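Putative uncharacterized protein (Ustilago maydis, PDB 4GNX) forms the large, single-stranded-DNA-binding subunit of replication protein A, gripping DNA through OB-fold domains and probably serving DNA replication. Local coordinates at residues Thr17-Val22 with Ala111-Glu116; Asp143-Leu148 with Gln161-Thr166; Ala296-Ile301 with Leu346-Ala351. One frame throughout, in Å; residues are numbered along the deposited sequence.

Contact 1: residues Thr17-Val22 with Ala111-Glu116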
loop_
_atom_site.group_PDB
_atom_site.type_symbol
_atom_site.label_atom_id
_atom_site.label_comp_id
_atom_site.label_asym_id
_atom_site.label_seq_id
_atom_site.Cartn_x
_atom_site.Cartn_y
_atom_site.Cartn_z
ATOM N N THR C 17 -16.430 -7.449 34.975
ATOM C CA THR C 17 -16.908 -6.072 34.824
ATOM C C THR C 17 -15.735 -5.124 34.545
ATOM O O THR C 17 -14.686 -5.225 35.180
ATOM C CB THR C 17 -17.626 -5.594 36.099
ATOM O OG1 THR C 17 -18.894 -6.250 36.213
ATOM C CG2 THR C 17 -17.852 -4.094 36.072
ATOM N N ILE C 18 -15.909 -4.200 33.608
ATOM C CA ILE C 18 -14.862 -3.210 33.370
ATOM C C ILE C 18 -15.326 -1.800 33.694
ATOM O O ILE C 18 -16.512 -1.489 33.570
ATOM C CB ILE C 18 -14.283 -3.270 31.932
ATOM C CG1 ILE C 18 -15.364 -3.007 30.880
ATOM C CG2 ILE C 18 -13.549 -4.589 31.690
ATOM C CD1 ILE C 18 -14.811 -2.988 29.468
ATOM N N LYS C 19 -14.387 -0.961 34.116
ATOM C CA LYS C 19 -14.638 0.460 34.301
ATOM C C LYS C 19 -13.844 1.217 33.238
ATOM O O LYS C 19 -12.613 1.256 33.283
ATOM C CB LYS C 19 -14.190 0.879 35.697
ATOM C CG LYS C 19 -15.190 1.750 36.452
ATOM C CD LYS C 19 -14.744 3.203 36.547
ATOM C CE LYS C 19 -13.908 3.496 37.793
ATOM N NZ LYS C 19 -14.597 4.346 38.814
ATOM N N ALA C 20 -14.540 1.800 32.264
ATOM C CA ALA C 20 -13.865 2.413 31.111
ATOM C C ALA C 20 -14.538 3.697 30.618
ATOM O O ALA C 20 -15.763 3.852 30.768
ATOM C CB ALA C 20 -13.786 1.407 29.983
ATOM N N ARG C 21 -13.766 4.620 30.029
ATOM C CA ARG C 21 -14.416 5.767 29.389
ATOM C C ARG C 21 -14.498 5.628 27.888
ATOM O O ARG C 21 -13.576 5.128 27.258
ATOM C CB ARG C 21 -13.864 7.137 29.822
ATOM C CG ARG C 21 -12.634 7.637 29.096
ATOM C CD ARG C 21 -12.540 9.163 29.065
ATOM N NE ARG C 21 -13.069 9.869 30.239
ATOM C CZ ARG C 21 -12.510 9.877 31.447
ATOM N NH1 ARG C 21 -11.403 9.180 31.685
ATOM N NH2 ARG C 21 -13.074 10.570 32.431
ATOM N N VAL C 22 -15.628 6.053 27.335
ATOM C CA VAL C 22 -15.850 6.027 25.899
ATOM C C VAL C 22 -15.029 7.131 25.269
ATOM O O VAL C 22 -15.253 8.296 25.539
ATOM C CB VAL C 22 -17.321 6.270 25.530
ATOM C CG1 VAL C 22 -17.470 6.223 24.021
ATOM C CG2 VAL C 22 -18.234 5.246 26.193
ATOM N N ALA C 111 -14.389 9.385 38.181
ATOM C CA ALA C 111 -13.656 9.439 36.916
ATOM C C ALA C 111 -12.138 9.372 37.142
ATOM O O ALA C 111 -11.370 9.227 36.189
ATOM C CB ALA C 111 -14.036 10.691 36.128
ATOM N N THR C 112 -11.718 9.450 38.404
ATOM C CA THR C 112 -10.299 9.559 38.766
ATOM C C THR C 112 -9.441 8.312 38.489
ATOM O O THR C 112 -8.268 8.438 38.131
ATOM C CB THR C 112 -10.131 9.996 40.232
ATOM O OG1 THR C 112 -11.191 9.438 41.017
ATOM C CG2 THR C 112 -10.176 11.512 40.340
ATOM N N ASP C 113 -10.015 7.121 38.651
ATOM C CA ASP C 113 -9.302 5.875 38.343
ATOM C C ASP C 113 -8.968 5.809 36.859
ATOM O O ASP C 113 -7.877 5.387 36.475
ATOM C CB ASP C 113 -10.134 4.627 38.671
ATOM C CG ASP C 113 -11.307 4.903 39.595
ATOM O OD1 ASP C 113 -11.810 6.049 39.649
ATOM O OD2 ASP C 113 -11.747 3.940 40.257
ATOM N N VAL C 114 -9.931 6.215 36.036
ATOM C CA VAL C 114 -9.833 6.120 34.585
ATOM C C VAL C 114 -9.051 7.290 33.988
ATOM O O VAL C 114 -9.347 8.447 34.279
ATOM C CB VAL C 114 -11.231 6.071 33.934
ATOM C CG1 VAL C 114 -11.124 5.731 32.455
ATOM C CG2 VAL C 114 -12.110 5.055 34.643
ATOM N N PRO C 115 -8.055 6.987 33.141
ATOM C CA PRO C 115 -7.300 8.037 32.462
ATOM C C PRO C 115 -8.177 8.840 31.505
ATOM O O PRO C 115 -9.203 8.345 31.030
ATOM C CB PRO C 115 -6.236 7.261 31.678
ATOM C CG PRO C 115 -6.179 5.909 32.312
ATOM C CD PRO C 115 -7.567 5.642 32.795
ATOM N N GLU C 116 -7.776 10.075 31.236
ATOM C CA GLU C 116 -8.495 10.920 30.293
ATOM C C GLU C 116 -7.714 11.045 28.987
ATOM O O GLU C 116 -6.483 10.936 28.974
ATOM C CB GLU C 116 -8.837 12.280 30.918
ATOM C CG GLU C 116 -9.986 12.169 31.908
ATOM C CD GLU C 116 -10.324 13.456 32.627
ATOM O OE1 GLU C 116 -9.534 13.883 33.497
ATOM O OE2 GLU C 116 -11.404 14.020 32.343
#
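K19 and D113 make the first link between the strand 17-22 and the loop 111-116. K19 bends at chi2, chi3 and chi4 and crosses the aspartate at about a right angle, so that NZ lies 3.2 Å from D113 OD2 in a salt bridge whose hydrogen bond is weak; D110 O is a second, also weak, partner of the ammonium. Lower down, the K19 chain serves as a hydrocarbon, its CD resting 3.7 Å from V114 CG2. A20 turns the other way, towards I6 and L45 in the interior of the domain.

R21 then returns to the loop and carries most of the contact. With CG set between its backbone N and carbonyl carbon (chi1 84°) and a further bend at chi3, the guanidinium reaches the carbonyl oxygens of V114 and P115. V114 O sits at its edge, in plane, 3.4 Å from R21 NH1 in a weak hydrogen bond. P115 O also accepts from NH1, but that bond is modelled implausibly short and its length is doubtful. E116 CG sits over one face, 3.1 Å from the plane and offset toward the rim. The E116 carboxylate adds charge attraction alone, OE2 lying 3.8 Å from R21 NH2 and well out of the guanidinium plane. NE is engaged by N71 O, which ties the same group to its own domain.

The chemistry is thus cationic side chains holding a chain without regular structure: a buried arginine meets backbone carbonyls and a lysine meets a carboxylate, while V114 turns CG2 to K19 CD and CG1 to R21 NH1. Together they fasten the start of the linker towards the next OB fold onto the first strand of this one.

Contact 2: residues Asp143-Leu148 with Gln161-Thr166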
loop_
_atom_site.group_PDB
_atom_site.type_symbol
_atom_site.label_atom_id
_atom_site.label_comp_id
_atom_site.label_asym_id
_atom_site.label_seq_id
_atom_site.Cartn_x
_atom_site.Cartn_y
_atom_site.Cartn_z
ATOM N N ASP C 143 -13.557 29.300 12.564
ATOM C CA ASP C 143 -13.813 30.586 11.934
ATOM C C ASP C 143 -15.228 30.615 11.337
ATOM O O ASP C 143 -16.040 31.494 11.651
ATOM C CB ASP C 143 -12.754 30.864 10.863
ATOM C CG ASP C 143 -13.042 32.119 10.079
ATOM O OD1 ASP C 143 -12.874 33.225 10.639
ATOM O OD2 ASP C 143 -13.441 31.993 8.902
ATOM N N SER C 144 -15.501 29.633 10.484
ATOM C CA SER C 144 -16.781 29.472 9.816
ATOM C C SER C 144 -16.904 28.013 9.399
ATOM O O SER C 144 -15.955 27.226 9.547
ATOM C CB SER C 144 -16.859 30.377 8.582
ATOM O OG SER C 144 -15.806 30.085 7.673
ATOM N N TYR C 145 -18.063 27.644 8.874
ATOM C CA TYR C 145 -18.236 26.300 8.365
ATOM C C TYR C 145 -19.075 26.280 7.107
ATOM O O TYR C 145 -19.987 27.091 6.943
ATOM C CB TYR C 145 -18.835 25.388 9.424
ATOM C CG TYR C 145 -20.083 25.912 10.087
ATOM C CD1 TYR C 145 -20.000 26.772 11.187
ATOM C CD2 TYR C 145 -21.348 25.523 9.643
ATOM C CE1 TYR C 145 -21.137 27.243 11.816
ATOM C CE2 TYR C 145 -22.493 25.984 10.270
ATOM C CZ TYR C 145 -22.380 26.847 11.353
ATOM O OH TYR C 145 -23.510 27.321 11.977
ATOM N N GLY C 146 -18.751 25.345 6.221
ATOM C CA GLY C 146 -19.446 25.217 4.963
ATOM C C GLY C 146 -20.876 24.740 5.117
ATOM O O GLY C 146 -21.320 24.375 6.217
ATOM N N GLU C 147 -21.600 24.772 4.001
ATOM C CA GLU C 147 -22.900 24.150 3.914
ATOM C C GLU C 147 -22.686 22.641 3.855
ATOM O O GLU C 147 -21.595 22.165 3.526
ATOM C CB GLU C 147 -23.666 24.660 2.685
ATOM C CG GLU C 147 -23.728 23.715 1.490
ATOM C CD GLU C 147 -22.480 23.730 0.616
ATOM O OE1 GLU C 147 -21.420 24.230 1.065
ATOM O OE2 GLU C 147 -22.566 23.231 -0.536
ATOM N N LEU C 148 -23.734 21.908 4.205
ATOM C CA LEU C 148 -23.762 20.467 4.081
ATOM C C LEU C 148 -23.934 20.042 2.624
ATOM O O LEU C 148 -24.896 20.445 1.965
ATOM C CB LEU C 148 -24.906 19.913 4.923
ATOM C CG LEU C 148 -25.040 18.400 5.096
ATOM C CD1 LEU C 148 -25.615 18.118 6.467
ATOM C CD2 LEU C 148 -25.880 17.745 4.005
ATOM N N GLN C 161 -23.229 12.389 3.711
ATOM C CA GLN C 161 -23.286 13.751 4.262
ATOM C C GLN C 161 -21.889 14.277 4.574
ATOM O O GLN C 161 -21.063 13.566 5.142
ATOM C CB GLN C 161 -24.155 13.819 5.526
ATOM C CG GLN C 161 -25.635 14.087 5.272
ATOM C CD GLN C 161 -26.415 12.846 4.850
ATOM O OE1 GLN C 161 -26.086 11.717 5.235
ATOM N NE2 GLN C 161 -27.466 13.056 4.060
ATOM N N LYS C 162 -21.646 15.537 4.228
ATOM C CA LYS C 162 -20.319 16.123 4.337
ATOM C C LYS C 162 -20.430 17.591 4.733
ATOM O O LYS C 162 -21.357 18.264 4.305
ATOM C CB LYS C 162 -19.623 15.999 2.984
ATOM C CG LYS C 162 -18.136 16.250 3.023
ATOM C CD LYS C 162 -17.641 16.919 1.759
ATOM C CE LYS C 162 -16.432 17.771 2.093
ATOM N NZ LYS C 162 -15.817 18.364 0.881
ATOM N N ARG C 163 -19.502 18.081 5.551
ATOM C CA ARG C 163 -19.413 19.519 5.826
ATOM C C ARG C 163 -17.982 19.953 6.148
ATOM O O ARG C 163 -17.195 19.171 6.671
ATOM C CB ARG C 163 -20.391 19.947 6.929
ATOM C CG ARG C 163 -20.169 21.364 7.434
ATOM C CD ARG C 163 -21.209 21.797 8.452
ATOM N NE ARG C 163 -22.390 22.335 7.783
ATOM C CZ ARG C 163 -23.619 21.865 7.939
ATOM N NH1 ARG C 163 -23.843 20.850 8.768
ATOM N NH2 ARG C 163 -24.623 22.419 7.272
ATOM N N GLU C 164 -17.663 21.209 5.829
ATOM C CA GLU C 164 -16.312 21.734 5.990
ATOM C C GLU C 164 -16.227 22.881 6.976
ATOM O O GLU C 164 -17.036 23.800 6.935
ATOM C CB GLU C 164 -15.740 22.160 4.642
ATOM C CG GLU C 164 -15.312 20.968 3.811
ATOM C CD GLU C 164 -14.330 21.322 2.722
ATOM O OE1 GLU C 164 -13.940 22.505 2.618
ATOM O OE2 GLU C 164 -13.939 20.401 1.970
ATOM N N LEU C 165 -15.230 22.812 7.852
ATOM C CA LEU C 165 -14.962 23.847 8.838
ATOM C C LEU C 165 -13.625 24.491 8.535
ATOM O O LEU C 165 -12.713 23.829 8.044
ATOM C CB LEU C 165 -14.884 23.257 10.252
ATOM C CG LEU C 165 -15.682 22.024 10.688
ATOM C CD1 LEU C 165 -15.270 21.635 12.092
ATOM C CD2 LEU C 165 -17.181 22.251 10.620
ATOM N N THR C 166 -13.508 25.778 8.840
ATOM C CA THR C 166 -12.227 26.478 8.731
ATOM C C THR C 166 -11.662 26.692 10.138
ATOM O O THR C 166 -12.315 27.307 10.990
ATOM C CB THR C 166 -12.364 27.826 7.986
ATOM O OG1 THR C 166 -13.100 27.633 6.777
ATOM C CG2 THR C 166 -10.996 28.404 7.644
#
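G146 and R163 meet in the closely fitted part of this contact, where a side chain takes over from the backbone in joining two strands. R163 starts with CG anti to its backbone N (chi1 169°) and bends at chi3, which brings NE to 2.8 Å from G146 O; the acceptor lies in the guanidinium plane. G146 N also donates to E164 O, although the length modelled there is too short to trust. NH1 of R163 is turned to A184 O and E185 O through weak bonds. One face of the guanidinium is met by L148, whose CB is 3.4 Å from R163 NH2, the two chains crossing at about a right angle. Beside R163 stands Y145, pointing the same way, with R163 NE at its ring edge and the two planes almost perpendicular (88°). The tyrosine is fixed further by its hydroxyl on D194 and by an edge-to-face contact with F187, while its CB packs 3.7 Å from L165 CD2.

Towards the other end the backbones pair directly. D143 N reaches T166 O at 2.8 Å, close to straight, and T166 N bonds to S144 O at 2.9 Å.

Elsewhere the fit is looser. S144 OG and T166 OG1 stand 3.8 Å apart without a bond, E147 is turned out to solvent, and Q161 offers L148 CD2 little more than its CG, 3.9 Å away. K162 and E164 are directed elsewhere, joined in a salt bridge; K162 NZ also makes a weak hydrogen bond to a thymine base of the bound DNA, and E164 accepts from A265 N. Such an antiparallel hairpin of strands 135-152 and 159-168 is typical of the first two strands of an OB-fold, here with K162 in weak contact with the DNA.

Contact 3: residues Ala296-Ile301 with Leu346-Ala351. With nucleotides of chain G.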
loop_
_atom_site.group_PDB
_atom_site.type_symbol
_atom_site.label_atom_id
_atom_site.label_comp_id
_atom_site.label_asym_id
_atom_site.label_seq_id
_atom_site.Cartn_x
_atom_site.Cartn_y
_atom_site.Cartn_z
ATOM N N ALA C 296 1.808 -0.321 -10.637
ATOM C CA ALA C 296 1.628 -1.301 -11.710
ATOM C C ALA C 296 2.931 -1.671 -12.382
ATOM O O ALA C 296 3.946 -0.976 -12.212
ATOM C CB ALA C 296 0.626 -0.812 -12.731
ATOM N N THR C 297 2.904 -2.770 -13.131
ATOM C CA THR C 297 4.095 -3.271 -13.789
ATOM C C THR C 297 3.957 -3.035 -15.268
ATOM O O THR C 297 2.909 -3.347 -15.849
ATOM C CB THR C 297 4.279 -4.777 -13.569
ATOM O OG1 THR C 297 4.426 -5.039 -12.167
ATOM C CG2 THR C 297 5.494 -5.269 -14.288
ATOM N N VAL C 298 5.005 -2.493 -15.889
ATOM C CA VAL C 298 4.977 -2.364 -17.326
ATOM C C VAL C 298 5.076 -3.764 -17.905
ATOM O O VAL C 298 6.037 -4.483 -17.660
ATOM C CB VAL C 298 6.057 -1.410 -17.889
ATOM C CG1 VAL C 298 6.111 -1.500 -19.407
ATOM C CG2 VAL C 298 5.764 0.024 -17.477
ATOM N N VAL C 299 4.045 -4.137 -18.653
ATOM C CA VAL C 299 3.957 -5.422 -19.341
ATOM C C VAL C 299 4.240 -5.305 -20.852
ATOM O O VAL C 299 4.709 -6.263 -21.465
ATOM C CB VAL C 299 2.565 -6.025 -19.088
ATOM C CG1 VAL C 299 2.076 -6.842 -20.262
ATOM C CG2 VAL C 299 2.571 -6.844 -17.819
ATOM N N TYR C 300 3.950 -4.148 -21.450
ATOM C CA TYR C 300 4.161 -3.947 -22.894
ATOM C C TYR C 300 4.286 -2.482 -23.286
ATOM O O TYR C 300 3.547 -1.631 -22.787
ATOM C CB TYR C 300 3.025 -4.578 -23.717
ATOM C CG TYR C 300 3.208 -4.461 -25.229
ATOM C CD1 TYR C 300 4.141 -5.261 -25.901
ATOM C CD2 TYR C 300 2.451 -3.562 -25.985
ATOM C CE1 TYR C 300 4.324 -5.165 -27.275
ATOM C CE2 TYR C 300 2.630 -3.459 -27.360
ATOM C CZ TYR C 300 3.566 -4.261 -28.002
ATOM O OH TYR C 300 3.754 -4.167 -29.367
ATOM N N ILE C 301 5.229 -2.216 -24.190
ATOM C CA ILE C 301 5.353 -0.916 -24.860
ATOM C C ILE C 301 5.126 -1.111 -26.345
ATOM O O ILE C 301 5.730 -1.981 -26.959
ATOM C CB ILE C 301 6.717 -0.263 -24.590
ATOM C CG1 ILE C 301 6.955 -0.196 -23.075
ATOM C CG2 ILE C 301 6.734 1.141 -25.159
ATOM C CD1 ILE C 301 8.379 -0.432 -22.633
ATOM N N LEU C 346 4.433 7.729 -25.924
ATOM C CA LEU C 346 4.440 6.382 -25.400
ATOM C C LEU C 346 3.051 5.782 -25.169
ATOM O O LEU C 346 2.196 6.381 -24.513
ATOM C CB LEU C 346 5.200 6.379 -24.085
ATOM C CG LEU C 346 5.364 5.041 -23.368
ATOM C CD1 LEU C 346 6.760 4.517 -23.658
ATOM C CD2 LEU C 346 5.174 5.244 -21.871
ATOM N N SER C 347 2.845 4.584 -25.700
ATOM C CA SER C 347 1.643 3.825 -25.402
ATOM C C SER C 347 2.024 2.550 -24.656
ATOM O O SER C 347 2.620 1.635 -25.240
ATOM C CB SER C 347 0.909 3.477 -26.688
ATOM O OG SER C 347 -0.480 3.396 -26.450
ATOM N N THR C 348 1.685 2.474 -23.367
ATOM C CA THR C 348 2.134 1.352 -22.550
ATOM C C THR C 348 1.047 0.617 -21.787
ATOM O O THR C 348 0.238 1.234 -21.119
ATOM C CB THR C 348 3.226 1.790 -21.564
ATOM O OG1 THR C 348 3.745 0.627 -20.924
ATOM C CG2 THR C 348 2.681 2.747 -20.506
ATOM N N ASN C 349 1.048 -0.707 -21.887
ATOM C CA ASN C 349 0.106 -1.553 -21.159
ATOM C C ASN C 349 0.647 -2.012 -19.791
ATOM O O ASN C 349 1.667 -2.704 -19.700
ATOM C CB ASN C 349 -0.281 -2.766 -22.013
ATOM C CG ASN C 349 -1.453 -3.554 -21.435
ATOM O OD1 ASN C 349 -1.307 -4.709 -21.087
ATOM N ND2 ASN C 349 -2.623 -2.928 -21.345
ATOM N N VAL C 350 -0.047 -1.622 -18.726
ATOM C CA VAL C 350 0.387 -1.924 -17.367
ATOM C C VAL C 350 -0.628 -2.809 -16.684
ATOM O O VAL C 350 -1.826 -2.709 -16.956
ATOM C CB VAL C 350 0.634 -0.648 -16.515
ATOM C CG1 VAL C 350 1.602 0.293 -17.224
ATOM C CG2 VAL C 350 -0.667 0.062 -16.155
ATOM N N ALA C 351 -0.144 -3.679 -15.799
ATOM C CA ALA C 351 -1.004 -4.636 -15.100
ATOM C C ALA C 351 -0.709 -4.686 -13.617
ATOM O O ALA C 351 0.385 -4.354 -13.187
ATOM C CB ALA C 351 -0.846 -6.016 -15.696
ATOM P P DT G 20 2.667 -9.848 -28.939
ATOM O OP1 DT G 20 3.942 -10.148 -29.641
ATOM O OP2 DT G 20 1.502 -10.749 -29.141
ATOM O "O5'" DT G 20 2.937 -9.741 -27.369
ATOM C "C5'" DT G 20 3.728 -8.667 -26.807
ATOM C "C4'" DT G 20 4.024 -8.878 -25.335
ATOM O "O4'" DT G 20 3.060 -8.182 -24.513
ATOM C "C3'" DT G 20 4.065 -10.327 -24.835
ATOM O "O3'" DT G 20 5.358 -10.633 -24.289
ATOM C "C2'" DT G 20 3.022 -10.390 -23.725
ATOM C "C1'" DT G 20 2.211 -9.112 -23.869
ATOM N N1 DT G 20 0.983 -9.229 -24.678
ATOM C C2 DT G 20 0.194 -8.110 -24.831
ATOM O O2 DT G 20 0.452 -7.036 -24.314
ATOM N N3 DT G 20 -0.919 -8.299 -25.613
ATOM C C4 DT G 20 -1.310 -9.467 -26.243
ATOM O O4 DT G 20 -2.342 -9.486 -26.910
ATOM C C5 DT G 20 -0.431 -10.598 -26.045
ATOM C C7 DT G 20 -0.773 -11.904 -26.689
ATOM C C6 DT G 20 0.654 -10.424 -25.282
ATOM P P DT G 19 0.524 -3.377 -31.335
ATOM O OP1 DT G 19 1.494 -2.982 -30.285
ATOM O OP2 DT G 19 0.195 -2.412 -32.413
ATOM O "O5'" DT G 19 1.140 -4.671 -32.042
ATOM C "C5'" DT G 19 0.667 -6.007 -31.773
ATOM C "C4'" DT G 19 1.241 -6.522 -30.472
ATOM O "O4'" DT G 19 0.405 -6.095 -29.374
ATOM C "C3'" DT G 19 1.286 -8.039 -30.344
ATOM O "O3'" DT G 19 2.253 -8.352 -29.338
ATOM C "C2'" DT G 19 -0.113 -8.360 -29.850
ATOM C "C1'" DT G 19 -0.416 -7.177 -28.932
ATOM N N1 DT G 19 -1.820 -6.703 -28.922
ATOM C C2 DT G 19 -2.217 -5.908 -27.869
ATOM O O2 DT G 19 -1.475 -5.599 -26.948
ATOM N N3 DT G 19 -3.524 -5.486 -27.930
ATOM C C4 DT G 19 -4.448 -5.772 -28.917
ATOM O O4 DT G 19 -5.588 -5.320 -28.837
ATOM C C5 DT G 19 -3.963 -6.610 -29.994
ATOM C C7 DT G 19 -4.892 -6.973 -31.108
ATOM C C6 DT G 19 -2.689 -7.023 -29.944
ATOM P P DT G 18 -6.230 -2.497 -31.453
ATOM O OP1 DT G 18 -6.443 -2.761 -32.902
ATOM O OP2 DT G 18 -7.133 -3.120 -30.452
ATOM O "O5'" DT G 18 -4.734 -2.918 -31.108
ATOM C "C5'" DT G 18 -3.646 -2.615 -32.007
ATOM C "C4'" DT G 18 -2.462 -2.083 -31.232
ATOM O "O4'" DT G 18 -2.867 -0.888 -30.541
ATOM C "C3'" DT G 18 -1.929 -3.024 -30.151
ATOM O "O3'" DT G 18 -0.841 -3.845 -30.612
ATOM C "C2'" DT G 18 -1.532 -2.103 -29.009
ATOM C "C1'" DT G 18 -2.140 -0.745 -29.339
ATOM N N1 DT G 18 -3.060 -0.196 -28.329
ATOM C C2 DT G 18 -2.791 1.064 -27.849
ATOM O O2 DT G 18 -1.821 1.717 -28.197
ATOM N N3 DT G 18 -3.700 1.534 -26.935
ATOM C C4 DT G 18 -4.831 0.889 -26.474
ATOM O O4 DT G 18 -5.556 1.440 -25.651
ATOM C C5 DT G 18 -5.061 -0.426 -27.030
ATOM C C7 DT G 18 -6.262 -1.202 -26.587
ATOM C C6 DT G 18 -4.179 -0.893 -27.925
#
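Y300 O is gripped twice by the strand 346-351: N349 N donates to it at 2.8 Å, and T348 OG1 at 2.9 Å from above the carbonyl plane. The hydroxyl gets there because OG1 is anti to the T348 backbone N (chi1 -172°). On the return leg N349 O accepts from two neighbours, V299 N from nearly straight ahead of the carbonyl and Y300 N in plane, on a lone pair. Two residues facing one make a classic beta bulge. Beyond it, T297 and A351 form an ordinary antiparallel hydrogen-bonded pair.

Two side chains extend the polar contacts to the DNA of chain G. Y300 OH donates to OP1 of DT19 at 2.7 Å, the phosphate oxygen lying near the ring plane, while CD1 of the same ring approaches O4' of DT20 at 3.4 Å. S347 OG donates to O2 of DT18 at 2.8 Å.

Packing surrounds this core. Around the face of V298, V350, I301 and T348, A296 CB meets V350 CG2 at 3.8 Å, and I301 CG2 meets L346 CD1 at 3.7 Å; F402 packs against A296, V298 and V350. The opposite face carries T297, Y300, N349 and A351, with W358 flanking Y300 and N349. V299 CG2 is 4.1 Å from A351 CB; A351 packs on L9 and V299 on L94 of a neighbouring subunit.

A first strand that bulges as it curls, pairing with 341-352 on one edge and 398-411 on the other, is the hallmark of the OB-fold barrel; here that strand offers Y300, and its partner S347, to the single-stranded DNA.

Overall arrangement
The three contacts illustrate one fold used three times, since each includes part of the long opening strand of a separate OB domain, yet they share no element and none touches another. Contacts 2 and 3 are antiparallel strand pairs, and contact 3, the buried one, relies on main-chain bonds and apolar packing. Contacts 1 and 2 are partly buried: contact 2 adds an arginine to its backbone bonds, while contact 1 joins a strand to a linker and depends on charged side chains. The nearest atom of contact 1 is about 14 Å from the DNA, whereas contact 3 bonds to it and contact 2 touches it weakly. Contacts 1 and 3, with centres 56 Å apart, lie on opposite sides of the chain's centre.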